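Local coordinates for protein NAD-dependent epimerase/dehydratase (Veillonella parvula DSM 2008, PDB 3R6D) that probably binds NAD(P) on a Rossmann-type domain, as a member of the NAD-dependent epimerase/dehydratase family, at residues 146-151 against 201-206; 74-79 against 102-107; 24-29 against 49-54. One frame throughout, in Å; residues are numbered along the deposited sequence. Where two conformers were deposited one is given.

Contact 1: residues 146-151 against 201-206; sequences NLNYTI and FHRTSI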
# COMPACT_ATOMS: atom_id res chain seq x y z
N ASN A 146 13.77 -10.13 -4.36
CA ASN A 146 14.23 -9.71 -5.62
C ASN A 146 13.16 -8.97 -6.45
O ASN A 146 13.33 -8.70 -7.63
CB ASN A 146 14.68 -11.01 -6.32
CG ASN A 146 13.56 -12.14 -6.30
OD1 ASN A 146 12.37 -11.82 -6.42
ND2 ASN A 146 13.94 -13.44 -6.12
N LEU A 147 12.02 -8.67 -5.79
CA LEU A 147 10.87 -8.11 -6.49
C LEU A 147 11.13 -6.66 -6.85
O LEU A 147 11.90 -5.94 -6.16
CB LEU A 147 9.58 -8.21 -5.64
CG LEU A 147 9.18 -9.63 -5.30
CD1 LEU A 147 8.06 -9.66 -4.29
CD2 LEU A 147 8.76 -10.42 -6.56
N ASN A 148 10.45 -6.17 -7.89
CA ASN A 148 10.49 -4.77 -8.21
C ASN A 148 9.45 -4.06 -7.33
O ASN A 148 8.30 -3.82 -7.75
CB ASN A 148 10.23 -4.51 -9.68
CG ASN A 148 10.27 -3.04 -9.99
OD1 ASN A 148 10.71 -2.24 -9.15
ND2 ASN A 148 9.74 -2.63 -11.14
N TYR A 149 9.85 -3.76 -6.09
CA TYR A 149 8.96 -3.21 -5.08
C TYR A 149 8.97 -1.71 -5.05
O TYR A 149 10.01 -1.06 -5.31
CB TYR A 149 9.28 -3.79 -3.68
CG TYR A 149 10.61 -3.33 -3.12
CD1 TYR A 149 10.70 -2.10 -2.46
CD2 TYR A 149 11.76 -4.12 -3.21
CE1 TYR A 149 11.89 -1.63 -1.94
CE2 TYR A 149 12.97 -3.68 -2.68
CZ TYR A 149 13.01 -2.43 -2.04
OH TYR A 149 14.19 -1.93 -1.48
N THR A 150 7.83 -1.15 -4.64
CA THR A 150 7.80 0.21 -4.11
C THR A 150 7.11 0.13 -2.76
O THR A 150 5.95 -0.31 -2.68
CB THR A 150 6.98 1.19 -5.00
OG1 THR A 150 7.31 1.02 -6.39
CG2 THR A 150 7.21 2.62 -4.54
N ILE A 151 7.82 0.53 -1.70
CA ILE A 151 7.21 0.65 -0.38
C ILE A 151 6.75 2.08 -0.23
O ILE A 151 7.52 3.01 -0.52
CB ILE A 151 8.20 0.22 0.71
CG1 ILE A 151 8.50 -1.30 0.59
CG2 ILE A 151 7.66 0.62 2.09
CD1 ILE A 151 9.70 -1.72 1.40
N PHE A 201 10.60 4.59 -8.59
CA PHE A 201 9.83 3.68 -7.82
C PHE A 201 10.35 2.25 -7.88
O PHE A 201 9.75 1.34 -7.35
CB PHE A 201 8.38 3.75 -8.31
CG PHE A 201 7.85 5.15 -8.31
CD1 PHE A 201 7.81 5.88 -7.12
CD2 PHE A 201 7.48 5.77 -9.50
CE1 PHE A 201 7.41 7.19 -7.12
CE2 PHE A 201 7.07 7.09 -9.50
CZ PHE A 201 7.03 7.80 -8.31
N HIS A 202 11.47 2.04 -8.57
CA HIS A 202 12.02 0.71 -8.77
C HIS A 202 12.87 0.32 -7.56
O HIS A 202 13.98 0.82 -7.39
CB HIS A 202 12.90 0.71 -10.03
CG HIS A 202 13.32 -0.65 -10.48
ND1 HIS A 202 14.38 -1.35 -9.93
CD2 HIS A 202 12.79 -1.47 -11.42
CE1 HIS A 202 14.47 -2.54 -10.51
NE2 HIS A 202 13.53 -2.63 -11.43
N ARG A 203 12.35 -0.58 -6.72
CA ARG A 203 13.05 -1.03 -5.51
C ARG A 203 13.41 0.17 -4.65
O ARG A 203 14.55 0.31 -4.20
CB ARG A 203 14.25 -1.90 -5.83
CG ARG A 203 13.83 -3.17 -6.56
CD ARG A 203 15.00 -4.08 -6.93
NE ARG A 203 15.84 -4.49 -5.79
CZ ARG A 203 15.56 -5.46 -4.91
NH1 ARG A 203 14.42 -6.12 -4.96
NH2 ARG A 203 16.44 -5.77 -3.94
N THR A 204 12.41 0.98 -4.34
CA THR A 204 12.60 2.10 -3.45
C THR A 204 11.48 2.17 -2.40
O THR A 204 10.43 1.54 -2.55
CB THR A 204 12.66 3.42 -4.23
OG1 THR A 204 11.41 3.61 -4.86
CG2 THR A 204 13.77 3.43 -5.26
N SER A 205 11.74 2.93 -1.36
CA SER A 205 10.82 3.16 -0.26
C SER A 205 10.61 4.66 -0.13
O SER A 205 11.55 5.40 0.21
CB SER A 205 11.42 2.63 1.01
OG SER A 205 10.51 2.91 2.06
N ILE A 206 9.39 5.09 -0.41
CA ILE A 206 9.08 6.51 -0.59
C ILE A 206 8.03 6.92 0.46
O ILE A 206 7.00 6.26 0.58
CB ILE A 206 8.53 6.74 -2.04
CG1 ILE A 206 9.53 6.25 -3.10
CG2 ILE A 206 8.19 8.22 -2.30
CD1 ILE A 206 10.94 6.78 -2.96
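Tyr-149 lays one face of its ring against the backbone of Arg-203 where two parallel strands, 148-151 and 204-206, begin in the Rossmann-like sheet. CA of Arg-203 stands 3.7 Å from the ring centroid of Tyr-149, a CH-pi contact over the centre. The Tyr-149 ring reaches this place because CG sits between backbone N and carbonyl carbon (chi1 68°). Ring and guanidinium planes are 71° apart, and CE2 of Tyr-149 lies over the rim of one guanidinium face. In the guanidinium plane, NH1 of Arg-203 gives a hydrogen bond to O of Leu-147 (2.8 Å), and it also bonds Ser-145 O. With an alanine in place of the tyrosine, the Arg-203 backbone would probably lose its aromatic cover and the guanidinium would be freer to shift. The Asn-148 amide plane is inclined 36° to the His-202 ring, with OD1 over one face toward the rim. The ladder runs Thr-204 N to Tyr-149 O, Ile-151 N to Thr-204 O and Ile-206 N to Ile-151 O. On the sheet face opposite Ile-151, OG1 of Thr-150 donates to a lone pair of Phe-201 O, in the carbonyl plane, at 2.6 Å.

Contact 2: residues 74-79 against 102-107; sequences AEVVFV and RVIGVS
Val-77 and Val-79 exchange backbone hydrogen bonds with strand 102-107 in a regular parallel ladder, part of the central sheet of the Rossmann-like domain. The segment axes run only 10° apart and approach to 4.6 Å. Val-77 N donates to Arg-102 O, Ile-104 N to Val-77 O, Val-79 N to Ile-104 O and Val-106 N to Val-79 O, all with N-H...O angles of at least 157°. The same carbonyl oxygens also take CA-H...O contacts, as Ile-104 O does from Phe-78 CA at 3.2 Å.

Side chains pack on both faces along this ladder. On one sheet face CG2 of Val-79 meets CG2 of Val-103 at 3.7 Å, and Gly-105, paired with Val-79, adds no side chain there. On the other face the Phe-78 ring, with CG anti to the backbone N, leans toward strand 102-107: CD1 is 4.0 Å from Ile-104 CG2, and CZ meets Val-106 CG2 at 3.7 Å. Helix 182-193 packs on this face through Ile-189 and Leu-193.

At the start of the pair Val-76 CG2 still lies beside Arg-102 CG at 3.7 Å, the two side chains pointing the same way, before the arginine bends at chi2 (80°). Its NH1 then bonds Asn-148 O, its NH2 bonds Thr-150 OG1, and its NE forms a salt bridge with Glu-198. One residue before Val-76 the direct ladder has given way to water, which marks the looser end: Glu-75 O and Arg-102 N are joined through a single molecule, which donates to Glu-75 O (3.1 Å) and accepts from Arg-102 N (2.9 Å).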
# COMPACT_ATOMS: atom_id res chain seq x y z
N ALA A 74 -1.42 -11.37 -12.74
CA ALA A 74 -1.25 -9.98 -12.30
C ALA A 74 -0.04 -9.35 -13.02
O ALA A 74 1.01 -9.98 -13.12
CB ALA A 74 -1.04 -9.91 -10.81
N GLU A 75 -0.20 -8.10 -13.47
CA GLU A 75 0.93 -7.30 -13.90
C GLU A 75 1.51 -6.48 -12.75
O GLU A 75 2.66 -6.03 -12.84
CB GLU A 75 0.52 -6.42 -15.07
CG GLU A 75 0.22 -7.28 -16.29
CD GLU A 75 -0.50 -6.57 -17.40
OE1 GLU A 75 -0.97 -5.43 -17.22
OE2 GLU A 75 -0.62 -7.21 -18.46
N VAL A 76 0.74 -6.25 -11.70
CA VAL A 76 1.19 -5.54 -10.52
C VAL A 76 0.32 -6.03 -9.37
O VAL A 76 -0.88 -6.36 -9.58
CB VAL A 76 1.12 -4.00 -10.70
CG1 VAL A 76 -0.30 -3.50 -11.12
CG2 VAL A 76 1.58 -3.26 -9.44
N VAL A 77 0.93 -6.14 -8.19
CA VAL A 77 0.21 -6.51 -6.97
C VAL A 77 0.29 -5.35 -5.99
O VAL A 77 1.39 -4.81 -5.77
CB VAL A 77 0.79 -7.82 -6.37
CG1 VAL A 77 0.13 -8.15 -5.04
CG2 VAL A 77 0.57 -8.98 -7.37
N PHE A 78 -0.85 -4.95 -5.43
CA PHE A 78 -0.89 -3.97 -4.36
C PHE A 78 -1.08 -4.69 -3.04
O PHE A 78 -1.97 -5.53 -2.91
CB PHE A 78 -2.02 -2.98 -4.60
CG PHE A 78 -2.12 -1.93 -3.51
CD1 PHE A 78 -1.24 -0.86 -3.48
CD2 PHE A 78 -3.10 -2.03 -2.51
CE1 PHE A 78 -1.31 0.11 -2.47
CE2 PHE A 78 -3.21 -1.04 -1.52
CZ PHE A 78 -2.32 0.04 -1.50
N VAL A 79 -0.22 -4.39 -2.06
CA VAL A 79 -0.29 -4.99 -0.73
C VAL A 79 -0.75 -3.93 0.25
O VAL A 79 0.02 -3.03 0.61
CB VAL A 79 1.06 -5.61 -0.30
CG1 VAL A 79 0.96 -6.27 1.04
CG2 VAL A 79 1.54 -6.61 -1.33
N ARG A 102 6.24 -6.98 -10.12
CA ARG A 102 5.91 -5.60 -9.65
C ARG A 102 4.98 -5.59 -8.45
O ARG A 102 3.88 -6.17 -8.52
CB ARG A 102 5.31 -4.80 -10.79
CG ARG A 102 5.15 -3.31 -10.49
CD ARG A 102 6.47 -2.58 -10.67
NE ARG A 102 6.30 -1.15 -10.35
CZ ARG A 102 6.45 -0.58 -9.14
NH1 ARG A 102 6.90 -1.28 -8.10
NH2 ARG A 102 6.15 0.70 -9.00
N VAL A 103 5.44 -4.99 -7.35
CA VAL A 103 4.62 -4.96 -6.13
C VAL A 103 4.70 -3.56 -5.52
O VAL A 103 5.78 -2.98 -5.41
CB VAL A 103 5.00 -6.14 -5.17
CG1 VAL A 103 6.43 -6.08 -4.71
CG2 VAL A 103 4.02 -6.22 -4.01
N ILE A 104 3.54 -3.01 -5.13
CA ILE A 104 3.47 -1.76 -4.39
C ILE A 104 2.84 -2.09 -3.04
O ILE A 104 1.76 -2.67 -3.01
CB ILE A 104 2.62 -0.71 -5.15
CG1 ILE A 104 3.27 -0.36 -6.49
CG2 ILE A 104 2.43 0.54 -4.29
CD1 ILE A 104 2.34 0.34 -7.47
N GLY A 105 3.50 -1.72 -1.94
CA GLY A 105 3.01 -2.08 -0.62
C GLY A 105 2.99 -0.88 0.31
O GLY A 105 3.83 0.02 0.19
N VAL A 106 2.07 -0.89 1.27
CA VAL A 106 1.92 0.14 2.26
C VAL A 106 2.56 -0.24 3.58
O VAL A 106 2.21 -1.26 4.16
CB VAL A 106 0.43 0.43 2.44
CG1 VAL A 106 0.20 1.22 3.69
CG2 VAL A 106 -0.09 1.19 1.20
N SER A 107 3.45 0.63 4.06
CA SER A 107 4.09 0.48 5.36
C SER A 107 3.97 1.77 6.13
O SER A 107 3.26 2.69 5.73
CB SER A 107 5.54 0.06 5.10
OG SER A 107 6.23 -0.23 6.28
O HOH W 1 5.10 -7.93 -12.62

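Contact 3: residues 24-29 against 49-54; sequences TLLTYT and IDHERV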
# COMPACT_ATOMS: atom_id res chain seq x y z
N THR A 24 -11.13 4.18 -7.40
CA THR A 24 -10.50 5.09 -8.36
C THR A 24 -10.07 4.37 -9.62
O THR A 24 -10.13 4.95 -10.70
CB THR A 24 -9.30 5.90 -7.79
OG1 THR A 24 -8.06 5.18 -7.94
CG2 THR A 24 -9.54 6.27 -6.40
N LEU A 25 -9.58 3.13 -9.48
CA LEU A 25 -9.17 2.40 -10.67
C LEU A 25 -10.39 2.03 -11.52
O LEU A 25 -10.28 1.97 -12.74
CB LEU A 25 -8.32 1.19 -10.30
CG LEU A 25 -6.98 1.50 -9.61
CD1 LEU A 25 -6.27 0.19 -9.26
CD2 LEU A 25 -6.08 2.41 -10.45
N LEU A 26 -11.52 1.73 -10.90
CA LEU A 26 -12.70 1.46 -11.70
C LEU A 26 -13.17 2.72 -12.43
O LEU A 26 -13.54 2.63 -13.60
CB LEU A 26 -13.82 0.89 -10.83
CG LEU A 26 -13.56 -0.52 -10.26
CD1 LEU A 26 -14.59 -0.88 -9.24
CD2 LEU A 26 -13.50 -1.53 -11.43
N THR A 27 -13.19 3.85 -11.74
CA THR A 27 -13.73 5.08 -12.31
C THR A 27 -12.80 5.67 -13.38
O THR A 27 -13.28 6.15 -14.43
CB THR A 27 -13.98 6.11 -11.22
OG1 THR A 27 -14.96 5.56 -10.33
CG2 THR A 27 -14.53 7.42 -11.79
N TYR A 28 -11.49 5.61 -13.16
CA TYR A 28 -10.55 6.42 -13.90
C TYR A 28 -9.58 5.62 -14.76
O TYR A 28 -8.70 6.22 -15.37
CB TYR A 28 -9.74 7.36 -12.96
CG TYR A 28 -10.64 8.37 -12.29
CD1 TYR A 28 -11.27 9.40 -13.03
CD2 TYR A 28 -10.93 8.28 -10.94
CE1 TYR A 28 -12.12 10.30 -12.42
CE2 TYR A 28 -11.75 9.22 -10.30
CZ TYR A 28 -12.35 10.21 -11.06
OH TYR A 28 -13.21 11.13 -10.45
N THR A 29 -9.71 4.29 -14.78
CA THR A 29 -8.90 3.45 -15.67
C THR A 29 -9.74 2.32 -16.26
O THR A 29 -10.88 2.10 -15.84
CB THR A 29 -7.69 2.80 -14.92
OG1 THR A 29 -8.11 1.63 -14.22
CG2 THR A 29 -6.97 3.76 -13.99
N ILE A 49 -18.12 -4.64 -5.72
CA ILE A 49 -18.23 -6.08 -5.90
C ILE A 49 -19.06 -6.42 -7.14
O ILE A 49 -18.79 -7.45 -7.80
CB ILE A 49 -18.76 -6.75 -4.58
CG1 ILE A 49 -17.71 -6.58 -3.44
CG2 ILE A 49 -19.22 -8.22 -4.81
CD1 ILE A 49 -16.39 -7.32 -3.63
N ASP A 50 -20.08 -5.62 -7.46
CA ASP A 50 -20.96 -5.89 -8.60
C ASP A 50 -20.34 -5.45 -9.93
O ASP A 50 -20.95 -5.67 -10.98
CB ASP A 50 -22.32 -5.19 -8.45
CG ASP A 50 -23.15 -5.70 -7.28
OD1 ASP A 50 -22.75 -6.64 -6.53
OD2 ASP A 50 -24.24 -5.08 -7.08
N HIS A 51 -19.17 -4.82 -9.91
CA HIS A 51 -18.62 -4.25 -11.16
C HIS A 51 -18.00 -5.35 -12.02
O HIS A 51 -17.30 -6.23 -11.50
CB HIS A 51 -17.55 -3.20 -10.81
CG HIS A 51 -17.16 -2.34 -11.96
ND1 HIS A 51 -16.47 -2.81 -13.08
CD2 HIS A 51 -17.42 -1.04 -12.21
CE1 HIS A 51 -16.31 -1.82 -13.94
NE2 HIS A 51 -16.87 -0.72 -13.43
N GLU A 52 -18.24 -5.29 -13.32
CA GLU A 52 -17.75 -6.34 -14.25
C GLU A 52 -16.21 -6.50 -14.28
O GLU A 52 -15.69 -7.58 -14.66
CB GLU A 52 -18.26 -6.11 -15.67
CG GLU A 52 -17.79 -4.83 -16.29
CD GLU A 52 -18.29 -4.62 -17.71
OE1 GLU A 52 -19.05 -5.48 -18.24
OE2 GLU A 52 -17.90 -3.59 -18.31
N ARG A 53 -15.48 -5.44 -13.91
CA ARG A 53 -14.02 -5.53 -13.93
C ARG A 53 -13.42 -5.98 -12.60
O ARG A 53 -12.20 -5.97 -12.43
CB ARG A 53 -13.41 -4.22 -14.43
CG ARG A 53 -13.42 -4.13 -15.96
CD ARG A 53 -12.72 -2.87 -16.47
NE ARG A 53 -13.45 -1.63 -16.19
CZ ARG A 53 -13.03 -0.57 -15.48
NH1 ARG A 53 -11.84 -0.55 -14.84
NH2 ARG A 53 -13.84 0.48 -15.40
N VAL A 54 -14.24 -6.44 -11.66
CA VAL A 54 -13.80 -6.92 -10.36
C VAL A 54 -14.06 -8.41 -10.23
O VAL A 54 -15.18 -8.87 -10.48
CB VAL A 54 -14.53 -6.17 -9.22
CG1 VAL A 54 -14.17 -6.73 -7.86
CG2 VAL A 54 -14.19 -4.67 -9.29
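Arg-53 sends CG anti to its carbonyl carbon and then turns at chi3 (-70°), a bend that brings its guanidinium against the last turn of helix 22-28, while His-51, with CG opposite the backbone N (chi1 -166°), turns one ring face to Leu-26. NH2 of Arg-53 donates to Leu-26 O over 2.8 Å. The bond lies in the carbonyl plane, on a lone pair, and close to the guanidinium plane. NH1 of the same group comes to 3.0 Å from Thr-29 O and is hydrogen-bonded to Met-31 O.

Leu-26 supplies the apolar half of the contact. Its CD2 stands over the centre of the His-51 ring, 3.7 Å from the centroid, in a CH-pi contact, and the same methyl also lies above the rim of one guanidinium face of Arg-53. Its CD1 reaches Val-54 CG2 at 3.8 Å, the two side chains crossing at about a right angle.

In the Rossmann-like fold this joins the C-terminal end of helix 22-28 to the type I beta turn, His-51 to Val-54, that leads into strand 54-58. The turn is closed by Val-54 N to His-51 O. Within it, Arg-53 N donates to His-51 ND1 at 2.9 Å, in the ring plane and nearly straight (169°), which fixes the rotation of the imidazole that Leu-26 covers. At the helix end Thr-29 OG1 donates to Leu-25 O at 2.6 Å and receives Met-31 N.

In the fold
Contact 2 is the buried one, about 7 Å (centre to centre) from the middle of the chain, and rests on a strand ladder with aliphatic packing. Contact 1 belongs to the same sheet, since strands 102-108 and 148-158 are neighbours, but it is only partly buried and mixes a shorter ladder with polar side chains. The two touch: Thr-150 N probably bonds Val-103 O, and Ile-151 packs on Ser-107. Contact 3 lies about 18 Å from the chain centre, joining a helix end to a turn through an arginine and a leucine, without strand pairing. Its nearest atoms are about 7 Å from contact 2 and about 14 Å from contact 1.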